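Local atomic coordinates of CLIP-associating protein (PDB entry 4G3A), a protein that tracks microtubule plus ends and stabilises dynamic microtubules during mitotic spindle formation, represented here by its N-terminal TOG-like domain. Residues A[28-32]-A[68-72]; A[107-111]-A[147-151]; A[125-130]-A[163-169]; A[170-175]-A[207-213]. All blocks are in the same frame, centred on the assembly; numbering follows the deposited sequence.

Interaction 1: residues A[28-32]-A[68-72]; sequences AEDLV and KSLEA
Val-32 presses its CG2 methyl against the backbone of helix 63-80, 3.4 Å from Lys-68 O and close to Ala-72 N. With CG1 anti to the backbone N (chi1 175°), the two methyls divide the work: CG2 meets the backbone of Lys-68 and Ala-72, while CG1 lies beside the Glu-71 side chain, at 4.0 Å from its OE2. One turn earlier Ala-28 CB meets Lys-68 CB at 3.7 Å, a methyl-to-methylene contact that suits two helices running nearly parallel, 9.1 Å apart at the segment axes and inclined by 17°. Lys-68 starts toward helix 21-36 but is bent at chi2, chi3 and chi4. Its CD passes over the backbone of Glu-29, 3.8 Å from Glu-29 CA, and the chain then turns back to bring NZ 3.3 Å from OE1 of Glu-71, a weak salt bridge within its own helix. The aliphatic part of the lysine thus packs across the contact while its charge is turned away. Replacing Val-32 by an alanine would probably open a gap against Lys-68 O, Ala-72 N and the CB of Glu-71. On the inner side Leu-31 CD1 reaches Ala-72 CB at 4.3 Å; Ala-28 also touches Trp-57, and Leu-31 touches Leu-54, both of helix 47-58. Such side-by-side helices backed by another layer are characteristic of HEAT-repeat packing, here between helix 21-36 and HEAT repeat 1 of the TOG domain.

Interaction 2: residues A[107-111]-A[147-151]; sequences REKAQ and EFLQT
Gln-111 and Glu-147 both set CG beside their own backbone N (chi1 -77° and -74°) and then bend at chi2, which brings the NE2 end of the Gln-111 amide up to Glu-147 OE1, with the amide and carboxylate planes 62° apart. Gln-111 NE2 gives an almost straight bond to Glu-147 OE1, 2.7 Å long, which arrives on the anti lone pair of that oxygen and lies in the plane of the amide. The same nitrogen also donates to Glu-147 O at 2.9 Å, from above the carbonyl plane; that oxygen already accepts the helical bond from Thr-151 N. At the other end of the amide, Gln-111 OE1 takes a 2.6 Å bond from Thr-151 OG1, so both polar ends of the glutamine are held and its rotation is fixed. These bonds join helix 104-119 of HEAT repeat 2 to helix 142-159 in the TOG-domain solenoid, at an axis separation of 11.6 Å bridged by the long polar side chains. A leucine in place of Gln-111 would probably leave the buried Thr-151 OG1, and OE1 of Glu-147, without their amide partner. Farther out, Arg-107 NE approaches Glu-147 OE2 at 3.3 Å in a weak, bent salt bridge, reinforced by a water that accepts from NE and donates to the same carboxylate oxygen. The guanidinium is engaged at its far end too, where NH1 donates to Asp-101 O.

Interaction 3: residues A[125-130]-A[163-169]; sequences PQALID and QLSVRVY
Asp-130 OD1 accepts two bonds: a 2.5 Å bond from Tyr-169 OH on its anti side, and a 3.1 Å bond from Gln-126 NE2 on its syn side. OD1 lies at the edge of the tyrosine ring, near its plane, while the carboxylate plane is turned 40° from the ring. Gln-126 comes from one turn earlier in the same helix, and its bond to Asp-130 is nearly straight and lies in the amide plane, so it helps position the acceptor for the tyrosine. Gln-126 itself has CG anti to the backbone N (chi1 -170°) and a bend at chi2, which carries its amide out to the backbone of the 163-169 loop. There OE1 receives Ser-165 N at 2.9 Å on a lone pair, in the carbonyl plane, while NE2 adds a weak bond to Ser-165 O. One amide therefore reads both backbone polar groups of a single loop residue and braces a carboxylate as well. A water extends this polar line toward the start of the helix, bridging Gln-126 N and Gln-163 O. Beside it runs an apolar strip: Leu-164 CD1 sits 3.9 Å from Ile-129 CG1 and also touches Pro-125 CB, while Ile-129 CG2 packs 3.5 Å from Tyr-169 CZ. The loop, at the start of HEAT repeat 3, is thereby joined to helix 125-136 in the helical-repeat solenoid of the TOG domain. Pro-125 also touches Tyr-159 of helix 142-159, Ile-129 touches Thr-151, Ile-152 and Ala-155 of the same helix, and Leu-128 packs on Leu-117 and Met-118 of helix 104-119.

Interaction 4: residues A[170-175]-A[207-213]; sequences IPPVCA and LRRMDDV
Cys-174 SG touches two methyl groups, Leu-207 CD2 and Val-213 CG2, each 3.5 Å away, in an apolar contact between helix 170-175 of HEAT repeat 3 and the end of helix 203-208 with the loop after it, in the TOG-domain solenoid. The short helix 170-175 presents Ile-170 and Cys-174, one turn apart, on the same face. Leu-207 CD2 reaches both, lying 3.5 Å from Ile-170 CG2, and the two side chains cross at about a right angle. Met-210, present as selenomethionine, packs beside them. The inverse gamma turn centred on it goes with a CB directed toward helix 170-175, and bends at chi2 and chi3 then fold the chain over Ile-170 and Pro-171. In this shape CG faces Cys-174 SG, SE lies 4.0 Å from Pro-171 CG, and the terminal methyl turns onto Ile-170. Polar groups gather at the outer margin, where a water donates to Pro-171 O at 2.7 Å and weakly to Asp-212 OD1. Beyond the first shell, Leu-192 of helix 182-199 supports Cys-174, and Ile-195 of the same helix backs Ile-170. On the other side Leu-218 and Phe-225 of helix 215-229 hold Leu-207, while Val-213 leans on Leu-177. The packing is tightest where Met-210 CE meets Ile-170 CG2 at 3.4 Å, closer than usual for two carbons.

Overall arrangement
The four contacts follow the solenoid from its N-terminal toward its C-terminal end, the centres of interactions 1 and 4 lying about 41 Å apart. Interactions 1 and 2 each join two helices running side by side in roughly the same direction, whereas 3 and 4 pair a helix with a loop or helix end. Interactions 1 to 3 are partly buried: 1 is methyl and lysine-chain packing, 2, near the chain centre, is mainly polar, and 3 mixes hydrogen bonds with an apolar strip. Interaction 4, far from the centre, is nevertheless buried and apolar. Leu-70 on Ala-110 connects 1 to 2, and Thr-151 on Ile-129 connects 2 to 3, whose segments alternate along the chain. Segments 163-169 and 170-175 adjoin.

Interaction 1: residues A[28-32]-A[68-72]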
loop_
_atom_site.group_PDB
_atom_site.type_symbol
_atom_site.label_atom_id
_atom_site.label_comp_id
_atom_site.label_asym_id
_atom_site.label_seq_id
_atom_site.Cartn_x
_atom_site.Cartn_y
_atom_site.Cartn_z
ATOM N N ALA A 28 -6.484 -1.782 -21.358
ATOM C CA ALA A 28 -6.122 -1.956 -19.951
ATOM C C ALA A 28 -6.588 -3.310 -19.427
ATOM O O ALA A 28 -5.822 -4.034 -18.796
ATOM C CB ALA A 28 -6.693 -0.832 -19.106
ATOM N N GLU A 29 -7.840 -3.659 -19.703
ATOM C CA GLU A 29 -8.388 -4.920 -19.226
ATOM C C GLU A 29 -7.626 -6.099 -19.820
ATOM O O GLU A 29 -7.320 -7.067 -19.128
ATOM C CB GLU A 29 -9.877 -5.026 -19.562
ATOM C CG GLU A 29 -10.625 -6.062 -18.734
ATOM C CD GLU A 29 -12.009 -6.358 -19.280
ATOM O OE1 GLU A 29 -12.511 -5.558 -20.100
ATOM O OE2 GLU A 29 -12.594 -7.392 -18.892
ATOM N N ASP A 30 -7.310 -6.011 -21.108
ATOM C CA ASP A 30 -6.621 -7.100 -21.787
ATOM C C ASP A 30 -5.176 -7.239 -21.334
ATOM O O ASP A 30 -4.677 -8.352 -21.180
ATOM C CB ASP A 30 -6.688 -6.917 -23.300
ATOM C CG ASP A 30 -8.095 -7.058 -23.837
ATOM O OD1 ASP A 30 -8.904 -7.762 -23.191
ATOM O OD2 ASP A 30 -8.389 -6.466 -24.902
ATOM N N LEU A 31 -4.509 -6.107 -21.123
ATOM C CA LEU A 31 -3.151 -6.108 -20.587
ATOM C C LEU A 31 -3.110 -6.909 -19.285
ATOM O O LEU A 31 -2.299 -7.825 -19.130
ATOM C CB LEU A 31 -2.661 -4.672 -20.351
ATOM C CG LEU A 31 -1.154 -4.379 -20.251
ATOM C CD1 LEU A 31 -0.898 -3.020 -19.622
ATOM C CD2 LEU A 31 -0.471 -5.417 -19.446
ATOM N N VAL A 32 -3.989 -6.567 -18.349
ATOM C CA VAL A 32 -4.052 -7.296 -17.083
ATOM C C VAL A 32 -4.313 -8.795 -17.307
ATOM O O VAL A 32 -3.623 -9.649 -16.749
ATOM C CB VAL A 32 -5.112 -6.703 -16.134
ATOM C CG1 VAL A 32 -5.239 -7.564 -14.891
ATOM C CG2 VAL A 32 -4.744 -5.274 -15.759
ATOM N N LYS A 68 -6.611 -0.417 -13.280
ATOM C CA LYS A 68 -6.051 -1.482 -14.102
ATOM C C LYS A 68 -4.537 -1.383 -14.173
ATOM O O LYS A 68 -3.853 -2.401 -14.168
ATOM C CB LYS A 68 -6.660 -1.464 -15.507
ATOM C CG LYS A 68 -8.145 -1.778 -15.552
ATOM C CD LYS A 68 -8.412 -3.252 -15.809
ATOM C CE LYS A 68 -8.948 -3.941 -14.570
ATOM N NZ LYS A 68 -9.966 -3.100 -13.865
ATOM N N SER A 69 -4.012 -0.160 -14.234
ATOM C CA SER A 69 -2.568 0.028 -14.176
ATOM C C SER A 69 -1.979 -0.514 -12.863
ATOM O O SER A 69 -0.908 -1.123 -12.866
ATOM C CB SER A 69 -2.200 1.497 -14.364
ATOM O OG SER A 69 -2.516 2.251 -13.211
ATOM N N LEU A 70 -2.679 -0.298 -11.750
ATOM C CA LEU A 70 -2.268 -0.865 -10.454
ATOM C C LEU A 70 -2.263 -2.394 -10.517
ATOM O O LEU A 70 -1.303 -3.047 -10.119
ATOM C CB LEU A 70 -3.207 -0.405 -9.338
ATOM C CG LEU A 70 -3.162 1.071 -8.938
ATOM C CD1 LEU A 70 -4.363 1.429 -8.087
ATOM C CD2 LEU A 70 -1.865 1.387 -8.202
ATOM N N GLU A 71 -3.345 -2.958 -11.036
ATOM C CA GLU A 71 -3.416 -4.392 -11.275
ATOM C C GLU A 71 -2.309 -4.855 -12.225
ATOM O O GLU A 71 -1.737 -5.932 -12.044
ATOM C CB GLU A 71 -4.795 -4.758 -11.829
ATOM C CG GLU A 71 -5.924 -4.555 -10.816
ATOM C CD GLU A 71 -7.307 -4.837 -11.392
ATOM O OE1 GLU A 71 -8.198 -3.980 -11.231
ATOM O OE2 GLU A 71 -7.507 -5.905 -12.006
ATOM N N ALA A 72 -1.997 -4.035 -13.224
ATOM C CA ALA A 72 -0.949 -4.384 -14.174
ATOM C C ALA A 72 0.385 -4.403 -13.455
ATOM O O ALA A 72 1.196 -5.308 -13.663
ATOM C CB ALA A 72 -0.914 -3.403 -15.335
#

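Interaction 2: residues A[107-111]-A[147-151]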
loop_
_atom_site.group_PDB
_atom_site.type_symbol
_atom_site.label_atom_id
_atom_site.label_comp_id
_atom_site.label_asym_id
_atom_site.label_seq_id
_atom_site.Cartn_x
_atom_site.Cartn_y
_atom_site.Cartn_z
ATOM N N ARG A 107 -8.526 2.010 -3.957
ATOM C CA ARG A 107 -7.709 1.884 -2.748
ATOM C C ARG A 107 -7.308 0.425 -2.535
ATOM O O ARG A 107 -6.179 0.126 -2.144
ATOM C CB ARG A 107 -8.469 2.402 -1.527
ATOM C CG ARG A 107 -8.895 3.857 -1.643
ATOM C CD ARG A 107 -9.334 4.409 -0.297
ATOM N NE ARG A 107 -10.462 3.660 0.244
ATOM C CZ ARG A 107 -11.734 3.921 -0.046
ATOM N NH1 ARG A 107 -12.035 4.912 -0.871
ATOM N NH2 ARG A 107 -12.702 3.189 0.486
ATOM N N GLU A 108 -8.242 -0.482 -2.797
ATOM C CA GLU A 108 -7.996 -1.912 -2.625
ATOM C C GLU A 108 -6.825 -2.370 -3.474
ATOM O O GLU A 108 -5.878 -2.983 -2.976
ATOM C CB GLU A 108 -9.232 -2.716 -3.019
ATOM C CG GLU A 108 -10.287 -2.826 -1.943
ATOM C CD GLU A 108 -11.619 -3.309 -2.495
ATOM O OE1 GLU A 108 -11.640 -3.825 -3.636
ATOM O OE2 GLU A 108 -12.642 -3.166 -1.788
ATOM N N LYS A 109 -6.896 -2.067 -4.765
ATOM C CA LYS A 109 -5.860 -2.514 -5.688
ATOM C C LYS A 109 -4.527 -1.852 -5.362
ATOM O O LYS A 109 -3.470 -2.449 -5.551
ATOM C CB LYS A 109 -6.267 -2.271 -7.142
ATOM C CG LYS A 109 -7.563 -2.980 -7.545
ATOM C CD LYS A 109 -7.476 -4.481 -7.302
ATOM C CE LYS A 109 -8.778 -5.188 -7.677
ATOM N NZ LYS A 109 -8.729 -6.627 -7.333
ATOM N N ALA A 110 -4.581 -0.626 -4.851
ATOM C CA ALA A 110 -3.371 0.046 -4.394
ATOM C C ALA A 110 -2.778 -0.682 -3.181
ATOM O O ALA A 110 -1.578 -0.965 -3.135
ATOM C CB ALA A 110 -3.668 1.501 -4.060
ATOM N N GLN A 111 -3.622 -1.006 -2.205
ATOM C CA GLN A 111 -3.139 -1.724 -1.024
ATOM C C GLN A 111 -2.582 -3.078 -1.470
ATOM O O GLN A 111 -1.553 -3.548 -0.987
ATOM C CB GLN A 111 -4.277 -1.917 -0.017
ATOM C CG GLN A 111 -4.634 -0.672 0.814
ATOM C CD GLN A 111 -3.689 -0.455 1.983
ATOM O OE1 GLN A 111 -2.575 -0.991 2.010
ATOM N NE2 GLN A 111 -4.123 0.344 2.956
ATOM N N GLU A 147 -5.423 4.747 5.568
ATOM C CA GLU A 147 -5.069 3.556 4.806
ATOM C C GLU A 147 -3.675 3.066 5.192
ATOM O O GLU A 147 -3.453 1.861 5.350
ATOM C CB GLU A 147 -5.157 3.822 3.293
ATOM C CG GLU A 147 -6.577 3.907 2.748
ATOM C CD GLU A 147 -7.283 2.561 2.748
ATOM O OE1 GLU A 147 -6.588 1.517 2.751
ATOM O OE2 GLU A 147 -8.530 2.550 2.739
ATOM N N PHE A 148 -2.743 4.000 5.351
ATOM C CA PHE A 148 -1.388 3.625 5.706
ATOM C C PHE A 148 -1.323 2.891 7.044
ATOM O O PHE A 148 -0.592 1.905 7.170
ATOM C CB PHE A 148 -0.424 4.816 5.687
ATOM C CG PHE A 148 0.941 4.476 6.221
ATOM C CD1 PHE A 148 1.675 3.441 5.654
ATOM C CD2 PHE A 148 1.468 5.159 7.319
ATOM C CE1 PHE A 148 2.914 3.099 6.156
ATOM C CE2 PHE A 148 2.721 4.824 7.824
ATOM C CZ PHE A 148 3.439 3.800 7.238
ATOM N N LEU A 149 -2.092 3.354 8.032
ATOM C CA LEU A 149 -2.162 2.638 9.310
ATOM C C LEU A 149 -2.608 1.202 9.056
ATOM O O LEU A 149 -2.079 0.272 9.657
ATOM C CB LEU A 149 -3.087 3.349 10.306
ATOM C CG LEU A 149 -2.546 4.694 10.817
ATOM C CD1 LEU A 149 -3.606 5.482 11.573
ATOM C CD2 LEU A 149 -1.287 4.515 11.672
ATOM N N GLN A 150 -3.551 1.022 8.137
ATOM C CA GLN A 150 -4.038 -0.315 7.817
ATOM C C GLN A 150 -2.960 -1.141 7.116
ATOM O O GLN A 150 -2.865 -2.354 7.318
ATOM C CB GLN A 150 -5.312 -0.234 6.972
ATOM C CG GLN A 150 -5.937 -1.585 6.665
ATOM C CD GLN A 150 -6.504 -2.262 7.891
ATOM O OE1 GLN A 150 -6.209 -3.434 8.165
ATOM N NE2 GLN A 150 -7.316 -1.528 8.649
ATOM N N THR A 151 -2.140 -0.484 6.294
ATOM C CA THR A 151 -1.029 -1.172 5.649
ATOM C C THR A 151 -0.083 -1.728 6.706
ATOM O O THR A 151 0.423 -2.844 6.578
ATOM C CB THR A 151 -0.223 -0.225 4.729
ATOM O OG1 THR A 151 -1.091 0.353 3.744
ATOM C CG2 THR A 151 0.908 -0.982 4.046
HETATM O O HOH W 1 -10.431 0.792 1.783
#

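Interaction 3: residues A[125-130]-A[163-169]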
loop_
_atom_site.group_PDB
_atom_site.type_symbol
_atom_site.label_atom_id
_atom_site.label_comp_id
_atom_site.label_asym_id
_atom_site.label_seq_id
_atom_site.Cartn_x
_atom_site.Cartn_y
_atom_site.Cartn_z
ATOM N N PRO A 125 9.824 -6.118 3.984
ATOM C CA PRO A 125 8.687 -5.411 4.590
ATOM C C PRO A 125 9.109 -4.165 5.364
ATOM O O PRO A 125 8.441 -3.131 5.253
ATOM C CB PRO A 125 8.067 -6.460 5.518
ATOM C CG PRO A 125 8.412 -7.784 4.858
ATOM C CD PRO A 125 9.797 -7.569 4.266
ATOM N N GLN A 126 10.198 -4.236 6.120
ATOM C CA GLN A 126 10.608 -3.060 6.883
ATOM C C GLN A 126 10.945 -1.901 5.952
ATOM O O GLN A 126 10.587 -0.756 6.229
ATOM C CB GLN A 126 11.796 -3.354 7.802
ATOM C CG GLN A 126 12.076 -2.230 8.763
ATOM C CD GLN A 126 11.198 -2.302 10.005
ATOM O OE1 GLN A 126 11.166 -3.321 10.687
ATOM N NE2 GLN A 126 10.492 -1.219 10.305
ATOM N N ALA A 127 11.630 -2.204 4.850
ATOM C CA ALA A 127 12.002 -1.180 3.873
ATOM C C ALA A 127 10.785 -0.461 3.294
ATOM O O ALA A 127 10.757 0.772 3.218
ATOM C CB ALA A 127 12.850 -1.790 2.744
ATOM N N LEU A 128 9.783 -1.227 2.871
ATOM C CA LEU A 128 8.575 -0.631 2.307
ATOM C C LEU A 128 7.776 0.178 3.319
ATOM O O LEU A 128 7.330 1.283 3.030
ATOM C CB LEU A 128 7.654 -1.685 1.699
ATOM C CG LEU A 128 6.412 -1.055 1.044
ATOM C CD1 LEU A 128 6.811 -0.027 -0.022
ATOM C CD2 LEU A 128 5.476 -2.105 0.438
ATOM N N ILE A 129 7.553 -0.380 4.502
ATOM C CA ILE A 129 6.743 0.357 5.473
ATOM C C ILE A 129 7.439 1.671 5.868
ATOM O O ILE A 129 6.798 2.722 5.939
ATOM C CB ILE A 129 6.381 -0.496 6.717
ATOM C CG1 ILE A 129 5.644 -1.771 6.303
ATOM C CG2 ILE A 129 5.551 0.322 7.704
ATOM C CD1 ILE A 129 4.391 -1.536 5.487
ATOM N N ASP A 130 8.750 1.609 6.111
ATOM C CA ASP A 130 9.523 2.816 6.432
ATOM C C ASP A 130 9.402 3.853 5.317
ATOM O O ASP A 130 9.211 5.038 5.568
ATOM C CB ASP A 130 11.008 2.496 6.635
ATOM C CG ASP A 130 11.299 1.763 7.938
ATOM O OD1 ASP A 130 10.359 1.338 8.639
ATOM O OD2 ASP A 130 12.499 1.604 8.249
ATOM N N GLN A 163 10.047 -9.803 10.909
ATOM C CA GLN A 163 10.447 -8.974 9.785
ATOM C C GLN A 163 10.010 -7.528 9.938
ATOM O O GLN A 163 10.425 -6.666 9.160
ATOM C CB GLN A 163 9.889 -9.528 8.473
ATOM C CG GLN A 163 10.651 -10.712 7.911
ATOM C CD GLN A 163 10.213 -11.042 6.493
ATOM O OE1 GLN A 163 9.281 -11.822 6.288
ATOM N NE2 GLN A 163 10.872 -10.435 5.510
ATOM N N LEU A 164 9.150 -7.258 10.911
ATOM C CA LEU A 164 8.675 -5.901 11.096
ATOM C C LEU A 164 8.788 -5.487 12.552
ATOM O O LEU A 164 8.105 -6.037 13.414
ATOM C CB LEU A 164 7.233 -5.750 10.614
ATOM C CG LEU A 164 6.896 -4.326 10.163
ATOM C CD1 LEU A 164 7.623 -4.018 8.859
ATOM C CD2 LEU A 164 5.395 -4.123 10.009
ATOM N N SER A 165 9.661 -4.519 12.807
ATOM C CA SER A 165 9.814 -3.944 14.132
ATOM C C SER A 165 9.056 -2.631 14.185
ATOM O O SER A 165 9.397 -1.685 13.463
ATOM C CB SER A 165 11.293 -3.695 14.422
ATOM O OG SER A 165 11.451 -2.859 15.559
ATOM N N VAL A 166 8.026 -2.569 15.024
ATOM C CA VAL A 166 7.157 -1.401 15.070
ATOM C C VAL A 166 7.463 -0.469 16.237
ATOM O O VAL A 166 6.766 0.520 16.435
ATOM C CB VAL A 166 5.672 -1.797 15.126
ATOM C CG1 VAL A 166 5.223 -2.356 13.785
ATOM C CG2 VAL A 166 5.434 -2.801 16.240
ATOM N N ARG A 167 8.502 -0.775 17.007
ATOM C CA ARG A 167 8.831 0.060 18.162
ATOM C C ARG A 167 8.959 1.537 17.766
ATOM O O ARG A 167 8.388 2.412 18.414
ATOM C CB ARG A 167 10.118 -0.410 18.840
ATOM C CG ARG A 167 10.859 0.714 19.550
ATOM C CD ARG A 167 12.021 0.207 20.382
ATOM N NE ARG A 167 11.590 -0.266 21.696
ATOM C CZ ARG A 167 11.316 0.532 22.723
ATOM N NH1 ARG A 167 11.419 1.848 22.587
ATOM N NH2 ARG A 167 10.935 0.019 23.884
ATOM N N VAL A 168 9.705 1.800 16.692
ATOM C CA VAL A 168 9.946 3.165 16.231
ATOM C C VAL A 168 8.677 3.794 15.638
ATOM O O VAL A 168 8.588 5.011 15.488
ATOM C CB VAL A 168 11.119 3.213 15.220
ATOM C CG1 VAL A 168 10.653 2.825 13.830
ATOM C CG2 VAL A 168 11.779 4.578 15.224
ATOM N N TYR A 169 7.682 2.965 15.344
ATOM C CA TYR A 169 6.379 3.455 14.877
ATOM C C TYR A 169 5.409 3.948 15.957
ATOM O O TYR A 169 4.435 4.663 15.662
ATOM C CB TYR A 169 5.695 2.378 14.062
ATOM C CG TYR A 169 6.284 2.258 12.694
ATOM C CD1 TYR A 169 5.728 2.935 11.629
ATOM C CD2 TYR A 169 7.411 1.485 12.468
ATOM C CE1 TYR A 169 6.264 2.835 10.377
ATOM C CE2 TYR A 169 7.956 1.375 11.208
ATOM C CZ TYR A 169 7.382 2.058 10.168
ATOM O OH TYR A 169 7.920 1.965 8.898
HETATM O O HOH W 2 11.937 -6.521 6.876
#

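Interaction 4: residues A[170-175]-A[207-213]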
loop_
_atom_site.group_PDB
_atom_site.type_symbol
_atom_site.label_atom_id
_atom_site.label_comp_id
_atom_site.label_asym_id
_atom_site.label_seq_id
_atom_site.Cartn_x
_atom_site.Cartn_y
_atom_site.Cartn_z
ATOM N N ILE A 170 5.660 3.581 17.205
ATOM C CA ILE A 170 4.716 3.971 18.252
ATOM C C ILE A 170 4.525 5.488 18.352
ATOM O O ILE A 170 3.391 5.960 18.411
ATOM C CB ILE A 170 5.047 3.348 19.615
ATOM C CG1 ILE A 170 5.235 1.839 19.448
ATOM C CG2 ILE A 170 3.924 3.639 20.608
ATOM C CD1 ILE A 170 4.083 1.185 18.713
ATOM N N PRO A 171 5.626 6.265 18.335
ATOM C CA PRO A 171 5.356 7.703 18.495
ATOM C C PRO A 171 4.589 8.327 17.308
ATOM O O PRO A 171 3.630 9.063 17.549
ATOM C CB PRO A 171 6.753 8.312 18.699
ATOM C CG PRO A 171 7.586 7.177 19.211
ATOM C CD PRO A 171 7.054 5.945 18.510
ATOM N N PRO A 172 4.976 8.034 16.048
ATOM C CA PRO A 172 4.118 8.596 14.998
ATOM C C PRO A 172 2.674 8.089 15.017
ATOM O O PRO A 172 1.775 8.880 14.735
ATOM C CB PRO A 172 4.819 8.185 13.692
ATOM C CG PRO A 172 5.857 7.202 14.077
ATOM C CD PRO A 172 6.213 7.459 15.498
ATOM N N VAL A 173 2.441 6.813 15.320
ATOM C CA VAL A 173 1.059 6.344 15.421
ATOM C C VAL A 173 0.339 7.083 16.565
ATOM O O VAL A 173 -0.820 7.486 16.444
ATOM C CB VAL A 173 0.986 4.823 15.645
ATOM C CG1 VAL A 173 -0.445 4.401 16.019
ATOM C CG2 VAL A 173 1.479 4.088 14.404
ATOM N N CYS A 174 1.031 7.273 17.678
ATOM C CA CYS A 174 0.428 8.005 18.791
ATOM C C CYS A 174 0.086 9.446 18.395
ATOM O O CYS A 174 -0.947 9.968 18.794
ATOM C CB CYS A 174 1.322 7.960 20.024
ATOM S SG CYS A 174 1.293 6.357 20.895
ATOM N N ALA A 175 0.942 10.079 17.592
ATOM C CA ALA A 175 0.651 11.419 17.088
ATOM C C ALA A 175 -0.678 11.459 16.345
ATOM O O ALA A 175 -1.392 12.457 16.402
ATOM C CB ALA A 175 1.780 11.918 16.184
ATOM N N LEU A 207 3.769 3.234 26.148
ATOM C CA LEU A 207 2.803 4.294 25.920
ATOM C C LEU A 207 2.768 5.225 27.118
ATOM O O LEU A 207 2.505 6.414 26.983
ATOM C CB LEU A 207 1.413 3.727 25.629
ATOM C CG LEU A 207 1.308 2.812 24.411
ATOM C CD1 LEU A 207 -0.010 2.037 24.454
ATOM C CD2 LEU A 207 1.447 3.607 23.100
ATOM N N ARG A 208 3.044 4.695 28.301
ATOM C CA ARG A 208 2.943 5.537 29.482
ATOM C C ARG A 208 4.016 6.632 29.482
ATOM O O ARG A 208 3.815 7.699 30.061
ATOM C CB ARG A 208 3.010 4.702 30.758
ATOM C CG ARG A 208 2.412 5.412 31.957
ATOM C CD ARG A 208 2.592 4.588 33.196
ATOM N NE ARG A 208 2.234 5.328 34.401
ATOM C CZ ARG A 208 1.141 5.097 35.123
ATOM N NH1 ARG A 208 0.287 4.148 34.754
ATOM N NH2 ARG A 208 0.906 5.814 36.214
ATOM N N ARG A 209 5.141 6.365 28.822
ATOM C CA ARG A 209 6.214 7.352 28.662
ATOM C C ARG A 209 5.898 8.349 27.538
ATOM O O ARG A 209 6.541 9.388 27.407
ATOM C CB ARG A 209 7.544 6.652 28.361
ATOM C CG ARG A 209 7.672 6.219 26.902
ATOM C CD ARG A 209 8.959 5.450 26.594
ATOM N NE ARG A 209 10.131 6.317 26.491
ATOM C CZ ARG A 209 10.314 7.232 25.542
ATOM N NH1 ARG A 209 9.394 7.424 24.605
ATOM N NH2 ARG A 209 11.418 7.966 25.534
HETATM N N MSE A 210 4.906 8.018 26.725
HETATM C CA MSE A 210 4.504 8.865 25.614
HETATM C C MSE A 210 3.736 10.056 26.171
HETATM O O MSE A 210 2.511 10.018 26.256
HETATM C CB MSE A 210 3.603 8.073 24.662
HETATM C CG MSE A 210 3.890 8.253 23.191
HETATM SE SE MSE A 210 5.583 7.471 22.649
HETATM C CE MSE A 210 5.222 5.626 23.008
ATOM N N ASP A 211 4.448 11.115 26.550
ATOM C CA ASP A 211 3.796 12.300 27.109
ATOM C C ASP A 211 2.828 12.932 26.105
ATOM O O ASP A 211 1.990 13.757 26.464
ATOM C CB ASP A 211 4.824 13.318 27.614
ATOM C CG ASP A 211 5.830 13.718 26.554
ATOM O OD1 ASP A 211 5.785 13.167 25.434
ATOM O OD2 ASP A 211 6.672 14.588 26.852
ATOM N N ASP A 212 2.958 12.529 24.848
ATOM C CA ASP A 212 1.949 12.803 23.840
ATOM C C ASP A 212 0.572 12.312 24.299
ATOM O O ASP A 212 -0.331 13.119 24.548
ATOM C CB ASP A 212 2.332 12.087 22.537
ATOM C CG ASP A 212 1.480 12.512 21.344
ATOM O OD1 ASP A 212 1.953 13.348 20.538
ATOM O OD2 ASP A 212 0.351 11.994 21.201
ATOM N N VAL A 213 0.443 10.990 24.448
ATOM C CA VAL A 213 -0.817 10.308 24.773
ATOM C C VAL A 213 -1.470 10.779 26.076
ATOM O O VAL A 213 -0.949 10.536 27.171
ATOM C CB VAL A 213 -0.601 8.789 24.884
ATOM C CG1 VAL A 213 -1.899 8.085 25.230
ATOM C CG2 VAL A 213 -0.007 8.235 23.595
HETATM O O HOH W 3 4.197 11.097 19.303
#